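Local coordinates for PKS_KS domain-containing protein (Photorhabdus luminescens subsp. laumondii, PDB 6SMO), which probably acts as a beta-ketoacyl-[acyl-carrier-protein] synthase of the thiolase-like superfamily, joining acyl units by condensation, and binds a polyketone dodecanal in this crystal, at residues 327-332 / 422-427; 418-423 / 434-439; 358-363 / 404-409; 362-367 / 376-381. All coordinates share one frame; numbering follows the deposited sequence.

Contact 1: residues 327-332 / 422-427; sequences NYISAH and LKLSSG. With LKZ (3,5,7,9,11-pentakis(oxidanylidene)dodecanal), chain H.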
loop_
_atom_site.group_PDB
_atom_site.type_symbol
_atom_site.label_atom_id
_atom_site.label_comp_id
_atom_site.label_asym_id
_atom_site.label_seq_id
_atom_site.Cartn_x
_atom_site.Cartn_y
_atom_site.Cartn_z
ATOM N N ASN B 327 11.942 -26.839 -2.296
ATOM C CA ASN B 327 11.382 -27.883 -3.200
ATOM C C ASN B 327 9.905 -27.593 -3.515
ATOM O O ASN B 327 9.216 -28.523 -3.969
ATOM C CB ASN B 327 11.574 -29.287 -2.617
ATOM C CG ASN B 327 10.724 -29.560 -1.392
ATOM O OD1 ASN B 327 10.337 -28.642 -0.672
ATOM N ND2 ASN B 327 10.431 -30.826 -1.145
ATOM N N TYR B 328 9.440 -26.355 -3.308
ATOM C CA TYR B 328 8.077 -25.899 -3.692
ATOM C C TYR B 328 8.003 -24.366 -3.663
ATOM O O TYR B 328 8.579 -23.751 -2.745
ATOM C CB TYR B 328 7.009 -26.505 -2.780
ATOM C CG TYR B 328 5.638 -25.913 -2.987
ATOM C CD1 TYR B 328 4.939 -26.130 -4.164
ATOM C CD2 TYR B 328 5.055 -25.100 -2.028
ATOM C CE1 TYR B 328 3.688 -25.574 -4.376
ATOM C CE2 TYR B 328 3.803 -24.538 -2.225
ATOM C CZ TYR B 328 3.117 -24.775 -3.401
ATOM O OH TYR B 328 1.886 -24.219 -3.594
ATOM N N ILE B 329 7.305 -23.780 -4.642
ATOM C CA ILE B 329 7.124 -22.306 -4.809
ATOM C C ILE B 329 5.645 -22.020 -5.104
ATOM O O ILE B 329 5.133 -22.549 -6.108
ATOM C CB ILE B 329 8.048 -21.761 -5.921
ATOM C CG1 ILE B 329 9.528 -22.008 -5.614
ATOM C CG2 ILE B 329 7.775 -20.286 -6.182
ATOM C CD1 ILE B 329 10.423 -21.987 -6.832
ATOM N N SER B 330 4.991 -21.221 -4.255
ATOM C CA SER B 330 3.632 -20.659 -4.476
ATOM C C SER B 330 3.763 -19.313 -5.198
ATOM O O SER B 330 3.757 -18.271 -4.516
ATOM C CB SER B 330 2.876 -20.518 -3.179
ATOM O OG SER B 330 1.618 -19.893 -3.390
ATOM N N ALA B 331 3.887 -19.335 -6.528
ATOM C CA ALA B 331 4.159 -18.143 -7.365
ATOM C C ALA B 331 2.928 -17.230 -7.395
ATOM O O ALA B 331 1.809 -17.724 -7.148
ATOM C CB ALA B 331 4.568 -18.556 -8.756
ATOM N N HIS B 332 3.164 -15.964 -7.747
ATOM C CA HIS B 332 2.117 -14.921 -7.864
ATOM C C HIS B 332 1.143 -15.322 -8.971
ATOM O O HIS B 332 -0.057 -15.304 -8.702
ATOM C CB HIS B 332 2.812 -13.586 -8.144
ATOM C CG HIS B 332 1.904 -12.418 -8.269
ATOM N ND1 HIS B 332 1.416 -11.760 -7.183
ATOM C CD2 HIS B 332 1.419 -11.781 -9.347
ATOM C CE1 HIS B 332 0.652 -10.773 -7.583
ATOM N NE2 HIS B 332 0.639 -10.767 -8.900
ATOM N N LEU B 422 8.607 -21.374 -0.859
ATOM C CA LEU B 422 8.706 -19.944 -1.258
ATOM C C LEU B 422 7.313 -19.442 -1.654
ATOM O O LEU B 422 6.502 -20.260 -2.128
ATOM C CB LEU B 422 9.692 -19.802 -2.422
ATOM C CG LEU B 422 11.088 -19.296 -2.061
ATOM C CD1 LEU B 422 11.706 -20.116 -0.937
ATOM C CD2 LEU B 422 11.990 -19.310 -3.284
ATOM N N LYS B 423 7.063 -18.144 -1.464
ATOM C CA LYS B 423 5.777 -17.470 -1.786
ATOM C C LYS B 423 6.084 -16.108 -2.413
ATOM O O LYS B 423 6.445 -15.183 -1.663
ATOM C CB LYS B 423 4.925 -17.337 -0.519
ATOM C CG LYS B 423 3.675 -16.477 -0.647
ATOM C CD LYS B 423 2.605 -17.080 -1.531
ATOM C CE LYS B 423 1.620 -16.055 -2.047
ATOM N NZ LYS B 423 2.164 -15.294 -3.196
ATOM N N LEU B 424 5.945 -16.006 -3.738
ATOM C CA LEU B 424 6.287 -14.800 -4.538
ATOM C C LEU B 424 5.027 -13.945 -4.719
ATOM O O LEU B 424 3.972 -14.516 -5.058
ATOM C CB LEU B 424 6.857 -15.241 -5.891
ATOM C CG LEU B 424 8.312 -15.715 -5.894
ATOM C CD1 LEU B 424 8.604 -16.664 -4.741
ATOM C CD2 LEU B 424 8.656 -16.379 -7.218
ATOM N N SER B 425 5.141 -12.632 -4.487
ATOM C CA SER B 425 4.067 -11.627 -4.713
ATOM C C SER B 425 4.635 -10.416 -5.459
ATOM O O SER B 425 5.817 -10.082 -5.241
ATOM C CB SER B 425 3.412 -11.219 -3.419
ATOM O OG SER B 425 2.610 -12.272 -2.906
ATOM N N SER B 426 3.810 -9.791 -6.302
ATOM C CA SER B 426 4.147 -8.610 -7.137
ATOM C C SER B 426 2.936 -7.676 -7.209
ATOM O O SER B 426 1.798 -8.184 -7.219
ATOM C CB SER B 426 4.599 -9.028 -8.513
ATOM O OG SER B 426 5.841 -9.713 -8.453
ATOM N N GLY B 427 3.191 -6.374 -7.262
ATOM C CA GLY B 427 2.132 -5.360 -7.378
ATOM C C GLY B 427 2.639 -4.146 -8.128
ATOM O O GLY B 427 3.775 -4.182 -8.609
HETATM C C4 LKZ H . -7.704 1.022 -9.244
HETATM C C5 LKZ H . -6.588 1.343 -8.282
HETATM C C6 LKZ H . -6.258 0.295 -7.215
HETATM C C7 LKZ H . -4.909 -0.313 -7.531
HETATM C C8 LKZ H . -4.290 -1.335 -6.569
HETATM C C10 LKZ H . -1.457 -5.106 -8.823
HETATM C C22 LKZ H . -8.953 1.731 -8.758
HETATM C C11 LKZ H . -2.404 -6.063 -8.145
HETATM O O19 LKZ H . -3.186 -6.759 -8.767
HETATM C C3 LKZ H . -1.622 -3.821 -8.035
HETATM O O23 LKZ H . -0.652 -3.260 -7.557
HETATM C C2 LKZ H . -3.055 -3.345 -7.759
HETATM C C9 LKZ H . -3.045 -1.899 -7.260
HETATM O O20 LKZ H . -2.100 -1.167 -7.478
HETATM O O21 LKZ H . -4.352 -0.028 -8.568
HETATM O O22 LKZ H . -6.006 2.413 -8.356
HETATM O O24 LKZ H . -9.297 2.820 -9.193
HETATM C C23 LKZ H . -9.755 1.002 -7.698
HETATM O O HOH W 1 0.008 -13.469 -4.730
#
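Tyr-328 O accepts the amide hydrogen of Leu-422 N at 3.0 Å, and Leu-422 O accepts in turn from Ser-330 N at 2.8 Å; both bonds are close to straight. Ser-330 O takes the next one, from Leu-424 N at 3.2 Å, although this donor stands well above the carbonyl plane. There the ladder stops, and His-332 N bonds instead to Glu-343 OE2. The two strands, 25° apart in direction, are parallel neighbours in the mixed sheet of the thiolase-like fold. Ile-329 and Leu-422 lie side by side on one face, CG1 against CB at 3.9 Å, and Ile-329 CG2 reaches on to Leu-424. On the other face Lys-423 leaves with CG anti to the backbone N (chi1 171°), bends at chi2 to lay CD against Ser-330, and again at chi4 to turn NZ toward Ser-425. Its NZ donates to Ser-425 OG at 3.1 Å and to water 1 at 3.2 Å, with a long, weak ion pair to Glu-378; Ser-425 OG is also bonded to Asn-375 OD1. Ser-426 CB sits over the centre of the His-332 ring, a CH-pi contact at 4.2 Å, while its OG is held by His-432 ND1. Gly-427 C comes within 3.5 Å of O23 of the bound polyketone.

Contact 2: residues 418-423 / 434-439; sequences IKTALK and VIVMRA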
loop_
_atom_site.group_PDB
_atom_site.type_symbol
_atom_site.label_atom_id
_atom_site.label_comp_id
_atom_site.label_asym_id
_atom_site.label_seq_id
_atom_site.Cartn_x
_atom_site.Cartn_y
_atom_site.Cartn_z
ATOM N N ILE B 418 6.732 -31.300 1.168
ATOM C CA ILE B 418 7.261 -29.904 1.164
ATOM C C ILE B 418 8.138 -29.719 2.408
ATOM O O ILE B 418 7.623 -29.925 3.525
ATOM C CB ILE B 418 6.113 -28.870 1.115
ATOM C CG1 ILE B 418 5.160 -29.124 -0.057
ATOM C CG2 ILE B 418 6.666 -27.451 1.084
ATOM C CD1 ILE B 418 3.797 -28.491 0.111
ATOM N N LYS B 419 9.410 -29.354 2.211
ATOM C CA LYS B 419 10.366 -28.994 3.294
ATOM C C LYS B 419 10.348 -27.470 3.468
ATOM O O LYS B 419 9.726 -26.997 4.442
ATOM C CB LYS B 419 11.773 -29.520 2.981
ATOM C CG LYS B 419 12.117 -30.864 3.610
ATOM C CD LYS B 419 11.342 -32.032 3.040
ATOM C CE LYS B 419 11.600 -33.325 3.783
ATOM N NZ LYS B 419 10.862 -34.461 3.182
ATOM N N THR B 420 10.991 -26.742 2.548
ATOM C CA THR B 420 11.083 -25.258 2.530
ATOM C C THR B 420 10.276 -24.727 1.343
ATOM O O THR B 420 10.600 -25.099 0.200
ATOM C CB THR B 420 12.545 -24.797 2.468
ATOM O OG1 THR B 420 13.257 -25.431 3.531
ATOM C CG2 THR B 420 12.697 -23.296 2.581
ATOM N N ALA B 421 9.269 -23.890 1.612
ATOM C CA ALA B 421 8.344 -23.314 0.607
ATOM C C ALA B 421 8.658 -21.829 0.397
ATOM O O ALA B 421 8.943 -21.135 1.392
ATOM C CB ALA B 421 6.916 -23.518 1.049
ATOM N N LEU B 422 8.607 -21.374 -0.859
ATOM C CA LEU B 422 8.706 -19.944 -1.258
ATOM C C LEU B 422 7.313 -19.442 -1.654
ATOM O O LEU B 422 6.502 -20.260 -2.128
ATOM C CB LEU B 422 9.692 -19.802 -2.422
ATOM C CG LEU B 422 11.088 -19.296 -2.061
ATOM C CD1 LEU B 422 11.706 -20.116 -0.937
ATOM C CD2 LEU B 422 11.990 -19.310 -3.284
ATOM N N LYS B 423 7.063 -18.144 -1.464
ATOM C CA LYS B 423 5.777 -17.470 -1.786
ATOM C C LYS B 423 6.084 -16.108 -2.413
ATOM O O LYS B 423 6.445 -15.183 -1.663
ATOM C CB LYS B 423 4.925 -17.337 -0.519
ATOM C CG LYS B 423 3.675 -16.477 -0.647
ATOM C CD LYS B 423 2.605 -17.080 -1.531
ATOM C CE LYS B 423 1.620 -16.055 -2.047
ATOM N NZ LYS B 423 2.164 -15.294 -3.196
ATOM N N VAL B 434 8.550 -11.436 -0.966
ATOM C CA VAL B 434 8.753 -12.906 -0.799
ATOM C C VAL B 434 8.739 -13.231 0.699
ATOM O O VAL B 434 9.375 -12.484 1.470
ATOM C CB VAL B 434 10.067 -13.368 -1.462
ATOM C CG1 VAL B 434 10.305 -14.861 -1.287
ATOM C CG2 VAL B 434 10.117 -12.994 -2.936
ATOM N N ILE B 435 8.029 -14.295 1.088
ATOM C CA ILE B 435 8.103 -14.913 2.447
ATOM C C ILE B 435 8.540 -16.372 2.282
ATOM O O ILE B 435 8.111 -17.015 1.304
ATOM C CB ILE B 435 6.772 -14.794 3.220
ATOM C CG1 ILE B 435 5.580 -15.332 2.425
ATOM C CG2 ILE B 435 6.540 -13.361 3.672
ATOM C CD1 ILE B 435 4.387 -15.693 3.276
ATOM N N VAL B 436 9.381 -16.859 3.198
ATOM C CA VAL B 436 9.870 -18.268 3.239
ATOM C C VAL B 436 9.112 -18.996 4.352
ATOM O O VAL B 436 9.304 -18.632 5.527
ATOM C CB VAL B 436 11.395 -18.332 3.456
ATOM C CG1 VAL B 436 11.900 -19.767 3.508
ATOM C CG2 VAL B 436 12.148 -17.540 2.398
ATOM N N MET B 437 8.274 -19.970 3.984
ATOM C CA MET B 437 7.537 -20.841 4.936
ATOM C C MET B 437 8.236 -22.201 5.018
ATOM O O MET B 437 8.917 -22.581 4.045
ATOM C CB MET B 437 6.079 -21.025 4.507
ATOM C CG MET B 437 5.249 -19.772 4.685
ATOM S SD MET B 437 3.493 -20.134 4.897
ATOM C CE MET B 437 2.870 -18.504 5.298
ATOM N N ARG B 438 8.060 -22.896 6.143
ATOM C CA ARG B 438 8.829 -24.111 6.519
ATOM C C ARG B 438 7.931 -25.041 7.344
ATOM O O ARG B 438 7.099 -24.527 8.120
ATOM C CB ARG B 438 10.074 -23.687 7.305
ATOM C CG ARG B 438 11.100 -24.789 7.523
ATOM C CD ARG B 438 12.284 -24.268 8.315
ATOM N NE ARG B 438 13.301 -25.281 8.555
ATOM C CZ ARG B 438 14.428 -25.082 9.234
ATOM N NH1 ARG B 438 14.697 -23.894 9.755
ATOM N NH2 ARG B 438 15.284 -26.077 9.394
ATOM N N ALA B 439 8.096 -26.356 7.174
ATOM C CA ALA B 439 7.397 -27.406 7.950
ATOM C C ALA B 439 8.072 -27.554 9.319
ATOM O O ALA B 439 9.308 -27.397 9.388
ATOM C CB ALA B 439 7.406 -28.708 7.187
#
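Ile-418 O rests on the methyl of Ala-439, and just after it Lys-419 O accepts from Ala-439 N at 3.2 Å, the donor nearly along the C=O axis. Thr-420 then faces Arg-438 as a non-hydrogen-bonded pair. With chi1 at -53° its methyl lies anti to the backbone N, which turns CG2 diagonally against Val-436 CG1 at 3.7 Å; OG1 has a weak hydrogen bond with Thr-325 OG1. Ala-421 and Met-437 form a hydrogen-bonded pair: Ala-421 N gives to Met-437 O at 2.8 Å, and Met-437 N gives back to Ala-421 O at 2.9 Å. Their CB atoms are 4.3 Å apart on a common face. Leu-422 is a non-hydrogen-bonded partner of Val-436, CD1 meeting CG2 at 4.2 Å. At Lys-423 the pairing with Ile-435 is looser: Ile-435 N donates to Lys-423 O at 3.3 Å, and the return bond is weak. The two side chains run alongside each other, Lys-423 CB being 3.6 Å from Ile-435 CG1. This is the antiparallel hairpin of strands 420-427 and 431-438, set in the sheet between strands 326-330 and 284-293. Ala-421 and Met-437 pack on Leu-382 of helix 372-388, while Leu-422 and Val-434 lie on helix 306-319 across the sheet.

Contact 3: residues 358-363 / 404-409; sequences IPINSL and CDLDYI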
loop_
_atom_site.group_PDB
_atom_site.type_symbol
_atom_site.label_atom_id
_atom_site.label_comp_id
_atom_site.label_asym_id
_atom_site.label_seq_id
_atom_site.Cartn_x
_atom_site.Cartn_y
_atom_site.Cartn_z
ATOM N N ILE B 358 11.410 -28.435 -9.409
ATOM C CA ILE B 358 10.589 -27.840 -8.311
ATOM C C ILE B 358 9.170 -27.583 -8.815
ATOM O O ILE B 358 8.982 -26.845 -9.780
ATOM C CB ILE B 358 11.250 -26.555 -7.772
ATOM C CG1 ILE B 358 12.622 -26.847 -7.157
ATOM C CG2 ILE B 358 10.333 -25.843 -6.787
ATOM C CD1 ILE B 358 13.497 -25.628 -6.988
ATOM N N PRO B 359 8.132 -28.182 -8.183
ATOM C CA PRO B 359 6.741 -27.826 -8.467
ATOM C C PRO B 359 6.438 -26.357 -8.128
ATOM O O PRO B 359 6.685 -25.951 -7.005
ATOM C CB PRO B 359 5.918 -28.774 -7.577
ATOM C CG PRO B 359 6.864 -29.912 -7.256
ATOM C CD PRO B 359 8.233 -29.270 -7.198
ATOM N N ILE B 360 5.928 -25.606 -9.109
ATOM C CA ILE B 360 5.522 -24.173 -8.989
ATOM C C ILE B 360 4.048 -24.072 -9.395
ATOM O O ILE B 360 3.701 -24.641 -10.439
ATOM C CB ILE B 360 6.418 -23.276 -9.870
ATOM C CG1 ILE B 360 7.908 -23.505 -9.601
ATOM C CG2 ILE B 360 6.042 -21.810 -9.714
ATOM C CD1 ILE B 360 8.803 -23.159 -10.767
ATOM N N ASN B 361 3.210 -23.385 -8.612
ATOM C CA ASN B 361 1.757 -23.250 -8.912
ATOM C C ASN B 361 1.288 -21.807 -8.696
ATOM O O ASN B 361 2.016 -21.020 -8.058
ATOM C CB ASN B 361 0.903 -24.230 -8.102
ATOM C CG ASN B 361 1.074 -24.103 -6.603
ATOM O OD1 ASN B 361 1.774 -23.216 -6.120
ATOM N ND2 ASN B 361 0.437 -24.990 -5.857
ATOM N N SER B 362 0.105 -21.497 -9.236
ATOM C CA SER B 362 -0.640 -20.224 -9.056
ATOM C C SER B 362 -2.095 -20.548 -8.699
ATOM O O SER B 362 -2.735 -21.290 -9.469
ATOM C CB SER B 362 -0.560 -19.374 -10.297
ATOM O OG SER B 362 -1.329 -18.189 -10.151
ATOM N N LEU B 363 -2.589 -20.017 -7.577
ATOM C CA LEU B 363 -3.984 -20.224 -7.102
ATOM C C LEU B 363 -4.945 -19.364 -7.934
ATOM O O LEU B 363 -6.148 -19.684 -7.956
ATOM C CB LEU B 363 -4.081 -19.867 -5.616
ATOM C CG LEU B 363 -5.306 -20.419 -4.888
ATOM C CD1 LEU B 363 -5.147 -21.904 -4.608
ATOM C CD2 LEU B 363 -5.562 -19.659 -3.597
ATOM N N CYS B 404 8.177 -20.065 -20.674
ATOM C CA CYS B 404 7.779 -20.665 -19.370
ATOM C C CYS B 404 7.858 -22.194 -19.473
ATOM O O CYS B 404 6.846 -22.810 -19.867
ATOM C CB CYS B 404 6.371 -20.230 -18.973
ATOM S SG CYS B 404 6.187 -18.437 -18.793
ATOM N N ASP B 405 9.013 -22.778 -19.132
ATOM C CA ASP B 405 9.318 -24.222 -19.337
ATOM C C ASP B 405 9.739 -24.874 -18.012
ATOM O O ASP B 405 10.597 -25.778 -18.050
ATOM C CB ASP B 405 10.379 -24.404 -20.428
ATOM C CG ASP B 405 11.718 -23.754 -20.117
ATOM O OD1 ASP B 405 11.725 -22.747 -19.379
ATOM O OD2 ASP B 405 12.743 -24.261 -20.614
ATOM N N LEU B 406 9.146 -24.448 -16.890
ATOM C CA LEU B 406 9.313 -25.086 -15.555
ATOM C C LEU B 406 8.103 -25.990 -15.285
ATOM O O LEU B 406 7.152 -25.960 -16.090
ATOM C CB LEU B 406 9.443 -24.004 -14.478
ATOM C CG LEU B 406 10.667 -23.095 -14.589
ATOM C CD1 LEU B 406 10.497 -21.848 -13.734
ATOM C CD2 LEU B 406 11.937 -23.836 -14.200
ATOM N N ASP B 407 8.147 -26.765 -14.197
ATOM C CA ASP B 407 7.030 -27.635 -13.737
ATOM C C ASP B 407 5.983 -26.747 -13.056
ATOM O O ASP B 407 6.293 -26.194 -11.983
ATOM C CB ASP B 407 7.540 -28.740 -12.806
ATOM C CG ASP B 407 6.477 -29.729 -12.352
ATOM O OD1 ASP B 407 5.307 -29.575 -12.763
ATOM O OD2 ASP B 407 6.829 -30.651 -11.588
ATOM N N TYR B 408 4.795 -26.615 -13.659
ATOM C CA TYR B 408 3.696 -25.732 -13.186
ATOM C C TYR B 408 2.515 -26.559 -12.657
ATOM O O TYR B 408 1.474 -25.949 -12.329
ATOM C CB TYR B 408 3.262 -24.774 -14.298
ATOM C CG TYR B 408 4.362 -23.863 -14.777
ATOM C CD1 TYR B 408 4.979 -22.972 -13.912
ATOM C CD2 TYR B 408 4.797 -23.894 -16.092
ATOM C CE1 TYR B 408 5.999 -22.137 -14.340
ATOM C CE2 TYR B 408 5.813 -23.065 -16.536
ATOM C CZ TYR B 408 6.416 -22.181 -15.658
ATOM O OH TYR B 408 7.418 -21.361 -16.090
ATOM N N ILE B 409 2.669 -27.885 -12.558
ATOM C CA ILE B 409 1.659 -28.817 -11.970
ATOM C C ILE B 409 0.325 -28.600 -12.682
ATOM O O ILE B 409 -0.648 -28.166 -12.066
ATOM C CB ILE B 409 1.539 -28.600 -10.446
ATOM C CG1 ILE B 409 2.903 -28.392 -9.780
ATOM C CG2 ILE B 409 0.769 -29.737 -9.791
ATOM C CD1 ILE B 409 2.871 -27.388 -8.657
#
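Ile-360 N donates to Asp-407 O at 3.0 Å, one backbone bond that ties the loop to the short strand. From there the side chain of Ile-360 reaches across to Leu-406. CB stands 3.6 Å from the same Asp-407 O and also faces the Tyr-408 ring atom CD1. CG1, placed beside the backbone N by a chi1 of -53°, keeps near that oxygen, and CD1 at the tip lies 3.7 Å from Leu-406 CD1, with Leu-406 CB close by. Ile-409 reaches back over the strand: its CD1 lies 3.5 Å from Pro-359 CB and 3.8 Å from Asn-361 CB, bridging the residues before and after Ile-360. An Asx turn shapes the loop here, Asp-407 OD1 accepting from Ile-409 N at 3.1 Å on the anti side of the carboxylate, tilted 32° out of its plane. Strand 360-361 is the outermost strand at this end of the mixed sheet, and segment 404-409 meets its outer edge at a slant, the touching parts 58° apart. On its inner side strand 360-361 pairs with strand 326-330, and Ile-360 packs on Ile-329 there and on Ile-347 of helix 337-350. Tyr-408 stacks on Phe-251 and bonds through OH to Ser-344 of the same helix, on which Leu-406 also rests.

Contact 4: residues 362-367 / 376-381; sequences SLKSMT and AIESVA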
loop_
_atom_site.group_PDB
_atom_site.type_symbol
_atom_site.label_atom_id
_atom_site.label_comp_id
_atom_site.label_asym_id
_atom_site.label_seq_id
_atom_site.Cartn_x
_atom_site.Cartn_y
_atom_site.Cartn_z
ATOM N N SER B 362 0.105 -21.497 -9.236
ATOM C CA SER B 362 -0.640 -20.224 -9.056
ATOM C C SER B 362 -2.095 -20.548 -8.699
ATOM O O SER B 362 -2.735 -21.290 -9.469
ATOM C CB SER B 362 -0.560 -19.374 -10.297
ATOM O OG SER B 362 -1.329 -18.189 -10.151
ATOM N N LEU B 363 -2.589 -20.017 -7.577
ATOM C CA LEU B 363 -3.984 -20.224 -7.102
ATOM C C LEU B 363 -4.945 -19.364 -7.934
ATOM O O LEU B 363 -6.148 -19.684 -7.956
ATOM C CB LEU B 363 -4.081 -19.867 -5.616
ATOM C CG LEU B 363 -5.306 -20.419 -4.888
ATOM C CD1 LEU B 363 -5.147 -21.904 -4.608
ATOM C CD2 LEU B 363 -5.562 -19.659 -3.597
ATOM N N LYS B 364 -4.426 -18.324 -8.599
ATOM C CA LYS B 364 -5.219 -17.339 -9.387
ATOM C C LYS B 364 -5.857 -18.008 -10.613
ATOM O O LYS B 364 -6.723 -17.363 -11.235
ATOM C CB LYS B 364 -4.340 -16.159 -9.812
ATOM C CG LYS B 364 -3.838 -15.278 -8.675
ATOM C CD LYS B 364 -3.048 -14.078 -9.153
ATOM C CE LYS B 364 -2.537 -13.196 -8.034
ATOM N NZ LYS B 364 -1.470 -13.854 -7.245
ATOM N N SER B 365 -5.452 -19.237 -10.955
ATOM C CA SER B 365 -6.063 -20.061 -12.033
ATOM C C SER B 365 -7.477 -20.503 -11.629
ATOM O O SER B 365 -8.309 -20.706 -12.536
ATOM C CB SER B 365 -5.199 -21.250 -12.372
ATOM O OG SER B 365 -5.015 -22.088 -11.241
ATOM N N MET B 366 -7.726 -20.659 -10.323
ATOM C CA MET B 366 -9.035 -21.073 -9.747
ATOM C C MET B 366 -9.748 -19.864 -9.128
ATOM O O MET B 366 -10.960 -19.709 -9.375
ATOM C CB MET B 366 -8.835 -22.145 -8.670
ATOM C CG MET B 366 -8.137 -23.388 -9.184
ATOM S SD MET B 366 -8.027 -24.696 -7.939
ATOM C CE MET B 366 -6.309 -24.551 -7.451
ATOM N N THR B 367 -9.025 -19.050 -8.349
ATOM C CA THR B 367 -9.577 -17.943 -7.520
ATOM C C THR B 367 -9.707 -16.647 -8.331
ATOM O O THR B 367 -10.599 -15.843 -8.000
ATOM C CB THR B 367 -8.704 -17.679 -6.286
ATOM O OG1 THR B 367 -7.347 -17.558 -6.715
ATOM C CG2 THR B 367 -8.816 -18.766 -5.239
ATOM N N ALA B 376 -2.702 -13.163 0.702
ATOM C CA ALA B 376 -3.197 -13.732 1.978
ATOM C C ALA B 376 -3.909 -15.066 1.720
ATOM O O ALA B 376 -3.623 -16.031 2.453
ATOM C CB ALA B 376 -4.110 -12.745 2.663
ATOM N N ILE B 377 -4.796 -15.114 0.719
ATOM C CA ILE B 377 -5.592 -16.326 0.352
ATOM C C ILE B 377 -4.623 -17.439 -0.074
ATOM O O ILE B 377 -4.831 -18.593 0.348
ATOM C CB ILE B 377 -6.636 -16.007 -0.741
ATOM C CG1 ILE B 377 -7.686 -15.004 -0.252
ATOM C CG2 ILE B 377 -7.293 -17.282 -1.254
ATOM C CD1 ILE B 377 -8.416 -14.286 -1.364
ATOM N N GLU B 378 -3.609 -17.100 -0.879
ATOM C CA GLU B 378 -2.545 -18.038 -1.336
ATOM C C GLU B 378 -1.663 -18.442 -0.148
ATOM O O GLU B 378 -1.182 -19.590 -0.145
ATOM C CB GLU B 378 -1.699 -17.404 -2.442
ATOM C CG GLU B 378 -2.403 -17.331 -3.783
ATOM C CD GLU B 378 -1.757 -16.392 -4.788
ATOM O OE1 GLU B 378 -0.511 -16.367 -4.861
ATOM O OE2 GLU B 378 -2.502 -15.682 -5.497
ATOM N N SER B 379 -1.449 -17.531 0.808
ATOM C CA SER B 379 -0.691 -17.773 2.066
ATOM C C SER B 379 -1.460 -18.748 2.967
ATOM O O SER B 379 -0.801 -19.575 3.629
ATOM C CB SER B 379 -0.377 -16.484 2.790
ATOM O OG SER B 379 0.739 -15.832 2.201
ATOM N N VAL B 380 -2.794 -18.650 3.000
ATOM C CA VAL B 380 -3.687 -19.605 3.727
ATOM C C VAL B 380 -3.588 -20.973 3.041
ATOM O O VAL B 380 -3.421 -21.981 3.756
ATOM C CB VAL B 380 -5.145 -19.103 3.790
ATOM C CG1 VAL B 380 -6.111 -20.197 4.221
ATOM C CG2 VAL B 380 -5.284 -17.890 4.700
ATOM N N ALA B 381 -3.691 -20.995 1.708
ATOM C CA ALA B 381 -3.591 -22.207 0.858
ATOM C C ALA B 381 -2.216 -22.860 1.041
ATOM O O ALA B 381 -2.156 -24.102 1.125
ATOM C CB ALA B 381 -3.837 -21.847 -0.587
HETATM O O HOH W 1 0.008 -13.469 -4.730
#
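Lys-364 and Glu-378 each start with CG anti to the carbonyl carbon (chi1 -66° and -74°), and the lysine, straight up to CE, then bends at chi4 (69°) to turn NZ to the carboxylate. The two chains cross at about a right angle, and NZ lands on the syn lone pair of Glu-378 OE2 at 2.7 Å, a salt bridge. Water 1 spans the same pair: it accepts from Lys-364 NZ at 2.9 Å and donates to Glu-378 OE1 at 2.9 Å. Next to the salt bridge Leu-363 slides past the glutamate the opposite way, its CB 3.6 Å from Glu-378 CG, and its CD2 meets Ile-377 CG2 at 3.8 Å and Ala-381 CB at 4.1 Å. Phe-47 of helix 44-53 lies against Leu-363, Ile-377 and Ala-381. Leu-363 O closes the weakly bonded turn at 364-367, accepting from Met-366 N, Thr-367 N and Thr-367 OG1. The side chain of Lys-364 lies about 7 Å from the bound polyketone, between nearest atoms. Its NZ also donates to His-332 O, and Glu-378 OE1 has a second, long and weak ion pair with Lys-423. Three acceptors thus grip NZ, which probably limits the freedom of the ammonium group near the pocket.

How the contacts relate
Leaving strand 326-330, the chain passes helix 337-350 and reaches residues 358-367, where contacts 3 and 4 both begin. Contact 4 closes first, a short loop back from helix 372-388; contact 3 closes later, when segment 404-409 meets the edge strand. Both nest inside the long loop that contact 1 closes at strand 420-427. Contact 2 opens on that same strand, sharing Leu-422 and Lys-423 with contact 1, and closes as a hairpin near the C terminus. Contacts 2, 1 and 3 thus follow one another across this end of the sheet, while contact 4 brings in helix 372-388; water 1 belongs to contacts 1 and 4 alike.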